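Local coordinates for urocanate hydratase (Paenibacillus sp. Soil724D2, PDB 7NED), which binds NAD+ and hydrates urocanate-type substrates, probably adding water to thiourocanate during bacterial ergothioneine breakdown, at residues A[257-269]-A[284-296]. Sequence-based numbering, arbitrary orientation.
With NAD (nicotinamide-adenine-dinucleotide), chain C.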
# COMPACT_ATOMS: atom_id res chain seq x y z
N ALA A 257 -13.86 8.92 -18.63
CA ALA A 257 -12.69 9.55 -19.17
C ALA A 257 -11.42 8.99 -18.60
O ALA A 257 -10.39 9.24 -19.10
CB ALA A 257 -12.74 11.05 -19.01
N HIS A 258 -11.50 8.22 -17.55
CA HIS A 258 -10.29 7.63 -16.98
C HIS A 258 -9.71 6.53 -17.84
O HIS A 258 -8.57 6.10 -17.60
CB HIS A 258 -10.61 7.04 -15.60
CG HIS A 258 -11.54 5.87 -15.64
ND1 HIS A 258 -12.89 6.00 -15.89
CD2 HIS A 258 -11.31 4.54 -15.47
CE1 HIS A 258 -13.46 4.80 -15.88
NE2 HIS A 258 -12.52 3.90 -15.62
N ASP A 259 -10.47 6.00 -18.80
CA ASP A 259 -9.95 4.89 -19.59
C ASP A 259 -10.28 5.10 -21.05
O ASP A 259 -11.45 5.09 -21.45
CB ASP A 259 -10.48 3.55 -19.10
CG ASP A 259 -9.63 2.39 -19.63
OD1 ASP A 259 -9.88 1.99 -20.78
OD2 ASP A 259 -8.63 1.97 -18.96
N LEU A 260 -9.22 5.31 -21.84
CA LEU A 260 -9.32 5.60 -23.26
C LEU A 260 -9.46 4.34 -24.10
O LEU A 260 -9.62 4.45 -25.32
CB LEU A 260 -8.09 6.39 -23.72
CG LEU A 260 -7.72 7.64 -22.90
CD1 LEU A 260 -6.55 8.43 -23.52
CD2 LEU A 260 -8.95 8.51 -22.67
N VAL A 261 -9.42 3.16 -23.50
CA VAL A 261 -9.59 1.94 -24.25
C VAL A 261 -10.98 1.36 -24.04
O VAL A 261 -11.63 0.93 -24.99
CB VAL A 261 -8.49 0.92 -23.88
CG1 VAL A 261 -8.83 -0.44 -24.47
CG2 VAL A 261 -7.11 1.41 -24.27
N TYR A 262 -11.45 1.37 -22.80
CA TYR A 262 -12.73 0.79 -22.49
C TYR A 262 -13.79 1.81 -22.10
O TYR A 262 -14.93 1.41 -21.91
CB TYR A 262 -12.57 -0.22 -21.34
CG TYR A 262 -11.62 -1.34 -21.72
CD1 TYR A 262 -10.27 -1.26 -21.44
CD2 TYR A 262 -12.09 -2.45 -22.43
CE1 TYR A 262 -9.40 -2.30 -21.81
CE2 TYR A 262 -11.25 -3.47 -22.79
CZ TYR A 262 -9.91 -3.39 -22.49
OH TYR A 262 -9.10 -4.42 -22.88
N GLY A 263 -13.43 3.09 -21.97
CA GLY A 263 -14.34 4.08 -21.41
C GLY A 263 -14.83 5.08 -22.45
O GLY A 263 -15.84 4.85 -23.12
N TYR A 264 -14.09 6.17 -22.62
CA TYR A 264 -14.55 7.33 -23.38
C TYR A 264 -14.70 7.04 -24.87
O TYR A 264 -13.75 6.61 -25.54
CB TYR A 264 -13.56 8.47 -23.17
CG TYR A 264 -14.14 9.77 -23.59
CD1 TYR A 264 -14.20 10.12 -24.93
CD2 TYR A 264 -14.71 10.62 -22.66
CE1 TYR A 264 -14.79 11.33 -25.33
CE2 TYR A 264 -15.29 11.83 -23.04
CZ TYR A 264 -15.33 12.17 -24.38
OH TYR A 264 -15.89 13.36 -24.75
N VAL A 265 -15.88 7.32 -25.42
CA VAL A 265 -16.17 7.07 -26.83
C VAL A 265 -15.76 8.31 -27.62
O VAL A 265 -16.32 9.40 -27.38
CB VAL A 265 -17.64 6.75 -27.07
CG1 VAL A 265 -17.83 6.51 -28.54
CG2 VAL A 265 -18.04 5.54 -26.21
N PRO A 266 -14.84 8.20 -28.57
CA PRO A 266 -14.40 9.37 -29.32
C PRO A 266 -15.52 9.86 -30.20
O PRO A 266 -16.45 9.13 -30.54
CB PRO A 266 -13.25 8.83 -30.18
CG PRO A 266 -12.85 7.53 -29.58
CD PRO A 266 -14.14 6.98 -28.99
N SER A 267 -15.41 11.13 -30.60
CA SER A 267 -16.33 11.66 -31.60
C SER A 267 -16.21 10.83 -32.87
O SER A 267 -15.10 10.44 -33.26
CB SER A 267 -16.02 13.13 -31.90
OG SER A 267 -16.96 13.63 -32.85
N GLY A 268 -17.34 10.52 -33.49
CA GLY A 268 -17.31 9.85 -34.76
C GLY A 268 -17.30 8.34 -34.70
O GLY A 268 -17.41 7.70 -35.75
N TYR A 269 -17.18 7.76 -33.51
CA TYR A 269 -17.30 6.32 -33.32
C TYR A 269 -18.72 5.97 -32.90
O TYR A 269 -19.36 6.72 -32.15
CB TYR A 269 -16.35 5.83 -32.23
CG TYR A 269 -14.89 5.81 -32.55
CD1 TYR A 269 -14.17 4.62 -32.54
CD2 TYR A 269 -14.20 6.99 -32.78
CE1 TYR A 269 -12.81 4.60 -32.80
CE2 TYR A 269 -12.84 6.98 -33.03
CZ TYR A 269 -12.15 5.78 -33.03
OH TYR A 269 -10.78 5.77 -33.29
N GLN A 284 -4.97 3.72 -31.88
CA GLN A 284 -5.68 4.82 -32.51
C GLN A 284 -6.92 5.21 -31.72
O GLN A 284 -7.23 6.39 -31.57
CB GLN A 284 -6.05 4.47 -33.95
CG GLN A 284 -6.70 5.65 -34.71
CD GLN A 284 -5.77 6.86 -34.77
OE1 GLN A 284 -4.59 6.73 -35.14
NE2 GLN A 284 -6.29 8.03 -34.42
N LEU A 285 -7.67 4.21 -31.21
CA LEU A 285 -8.84 4.47 -30.38
C LEU A 285 -8.47 5.35 -29.19
O LEU A 285 -9.16 6.34 -28.90
CB LEU A 285 -9.47 3.16 -29.92
CG LEU A 285 -10.53 3.18 -28.82
CD1 LEU A 285 -11.83 3.85 -29.28
CD2 LEU A 285 -10.78 1.74 -28.30
N GLN A 286 -7.36 5.03 -28.49
CA GLN A 286 -6.97 5.89 -27.37
C GLN A 286 -6.65 7.30 -27.82
O GLN A 286 -7.01 8.26 -27.14
CB GLN A 286 -5.73 5.38 -26.61
CG GLN A 286 -5.80 4.10 -25.84
CD GLN A 286 -4.50 3.92 -25.04
OE1 GLN A 286 -4.38 4.41 -23.90
NE2 GLN A 286 -3.49 3.35 -25.67
N ARG A 287 -5.88 7.44 -28.91
CA ARG A 287 -5.58 8.78 -29.40
C ARG A 287 -6.87 9.51 -29.74
O ARG A 287 -7.00 10.70 -29.46
CB ARG A 287 -4.67 8.73 -30.64
CG ARG A 287 -3.18 8.71 -30.30
CD ARG A 287 -2.27 8.65 -31.53
NE ARG A 287 -2.61 7.49 -32.35
CZ ARG A 287 -1.98 6.32 -32.29
NH1 ARG A 287 -0.97 6.15 -31.44
NH2 ARG A 287 -2.38 5.31 -33.07
N ASP A 288 -7.80 8.83 -30.38
CA ASP A 288 -9.06 9.48 -30.74
C ASP A 288 -9.85 9.87 -29.50
O ASP A 288 -10.51 10.92 -29.48
CB ASP A 288 -9.88 8.56 -31.65
CG ASP A 288 -9.28 8.41 -33.05
OD1 ASP A 288 -8.46 9.28 -33.43
OD2 ASP A 288 -9.62 7.43 -33.75
N ALA A 289 -9.86 9.00 -28.48
CA ALA A 289 -10.60 9.31 -27.26
C ALA A 289 -9.98 10.49 -26.54
O ALA A 289 -10.69 11.38 -26.03
CB ALA A 289 -10.63 8.08 -26.35
N GLY A 290 -8.65 10.52 -26.49
CA GLY A 290 -7.97 11.60 -25.82
C GLY A 290 -8.17 12.92 -26.53
O GLY A 290 -8.37 13.96 -25.89
N ALA A 291 -8.17 12.89 -27.86
CA ALA A 291 -8.44 14.12 -28.61
C ALA A 291 -9.86 14.61 -28.35
O ALA A 291 -10.10 15.83 -28.25
CB ALA A 291 -8.22 13.89 -30.10
N SER A 292 -10.83 13.69 -28.28
CA SER A 292 -12.22 14.10 -28.05
C SER A 292 -12.40 14.64 -26.63
O SER A 292 -13.13 15.61 -26.42
CB SER A 292 -13.19 12.94 -28.30
OG SER A 292 -13.33 12.65 -29.67
N ILE A 293 -11.74 14.03 -25.64
CA ILE A 293 -11.77 14.60 -24.29
C ILE A 293 -11.20 16.00 -24.30
O ILE A 293 -11.72 16.91 -23.64
CB ILE A 293 -11.03 13.68 -23.31
CG1 ILE A 293 -11.88 12.43 -23.00
CG2 ILE A 293 -10.60 14.47 -22.09
CD1 ILE A 293 -11.07 11.35 -22.27
N ALA A 294 -10.09 16.21 -25.03
CA ALA A 294 -9.51 17.55 -25.11
C ALA A 294 -10.52 18.56 -25.67
O ALA A 294 -10.65 19.69 -25.15
CB ALA A 294 -8.24 17.50 -25.97
N VAL A 295 -11.25 18.19 -26.72
CA VAL A 295 -12.28 19.06 -27.28
C VAL A 295 -13.36 19.37 -26.24
O VAL A 295 -13.84 20.51 -26.11
CB VAL A 295 -12.90 18.42 -28.53
CG1 VAL A 295 -14.16 19.16 -28.91
CG2 VAL A 295 -11.90 18.42 -29.67
N GLU A 296 -13.81 18.34 -25.53
CA GLU A 296 -14.84 18.54 -24.53
C GLU A 296 -14.36 19.49 -23.44
O GLU A 296 -15.10 20.40 -23.04
CB GLU A 296 -15.28 17.20 -23.92
CG GLU A 296 -16.39 17.40 -22.89
CD GLU A 296 -16.88 16.12 -22.24
OE1 GLU A 296 -16.47 14.98 -22.63
OE2 GLU A 296 -17.70 16.28 -21.32
PA NAD C . -19.52 3.71 -16.74
O1A NAD C . -18.40 3.36 -17.72
O2A NAD C . -20.55 2.77 -16.23
O5B NAD C . -20.46 4.79 -17.64
C5B NAD C . -19.73 5.69 -18.37
C4B NAD C . -20.81 6.35 -19.35
O4B NAD C . -20.26 7.29 -20.22
C3B NAD C . -21.30 5.14 -20.21
O3B NAD C . -22.67 5.09 -20.21
C2B NAD C . -20.75 5.48 -21.62
O2B NAD C . -21.63 5.15 -22.64
C1B NAD C . -20.78 7.00 -21.53
N9A NAD C . -19.86 7.69 -22.43
C8A NAD C . -18.57 7.34 -22.81
N7A NAD C . -18.02 8.19 -23.65
C5A NAD C . -18.99 9.17 -23.82
C6A NAD C . -19.02 10.35 -24.60
N6A NAD C . -17.97 10.73 -25.35
N1A NAD C . -20.13 11.14 -24.57
C2A NAD C . -21.17 10.69 -23.82
N3A NAD C . -21.28 9.61 -23.04
C4A NAD C . -20.15 8.86 -23.07
O3 NAD C . -18.70 4.59 -15.74
PN NAD C . -19.34 5.00 -14.33
O1N NAD C . -19.37 4.02 -13.19
O2N NAD C . -20.51 5.91 -14.61
O5D NAD C . -18.20 6.13 -13.70
C5D NAD C . -17.95 7.24 -14.58
C4D NAD C . -16.84 8.07 -14.01
O4D NAD C . -17.06 8.35 -12.64
C3D NAD C . -15.58 7.06 -14.02
O3D NAD C . -14.39 7.72 -14.44
C2D NAD C . -15.43 6.63 -12.51
O2D NAD C . -14.14 6.45 -12.08
C1D NAD C . -15.82 8.07 -12.05
N1N NAD C . -15.91 8.32 -10.60
C2N NAD C . -14.66 8.31 -10.02
C3N NAD C . -14.50 8.59 -8.67
C7N NAD C . -13.07 8.49 -8.11
O7N NAD C . -12.68 9.10 -7.12
N7N NAD C . -12.22 7.59 -8.73
C4N NAD C . -15.66 8.91 -7.95
C5N NAD C . -16.90 8.93 -8.59
C6N NAD C . -17.02 8.64 -9.96
O HOH W 1 -6.49 4.55 -21.41
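Tyr264 lies between the helix and the cofactor. Ile293 CG1 sits over the centre of one ring face in a CH-pi contact, 3.4 Å from the ring centroid, while NAD N6A rests over the opposite face, displaced toward the rim. With CG anti to the backbone N (chi1 -164°), the ring runs along the helix until its OH donates to Glu296 OE1 at 2.7 Å, meeting that oxygen on the anti side, 22° out of the carboxylate plane. The other carboxylate oxygen of Glu296 lies close to Asp253, a pairing of like charges that may raise the affinity of one of them for a proton.

Further along, Ser292 OG accepts from Ser267 N at 2.7 Å with the N-H pointing almost straight at it (174°), and it donates weakly to the helix carbonyl Asp288 O. Ser267 OG turns instead to Asp236. Pro266 lays its ring on the helix backbone, CG 3.5 Å from Ala289 N, and Leu285 CD1 packs against both this proline and the Tyr269 ring. Leu260 CD2 meets the same Ile293 at its CD1 (3.6 Å), and a water accepting from Leu260 N donates to Gln286 OE1, one residue beyond Leu285. Asp259 OD1 takes the N-H of Val261, an Asx turn, and that of Tyr262 as well, which together make an Asx motif.

Replacing Tyr264 by an alanine would probably leave Glu296 OE1 without its hydroxyl donor and open a gap between Ile293 and the adenine amino group. Val265 meanwhile reads the adenine with its backbone: its N donates to NAD N7A at 2.9 Å, and its O accepts weakly from N6A. In this Rossmann-like domain, then, the chemistry ties the adenine-binding loop to helix 282-305 through a few directed bonds set among apolar contacts.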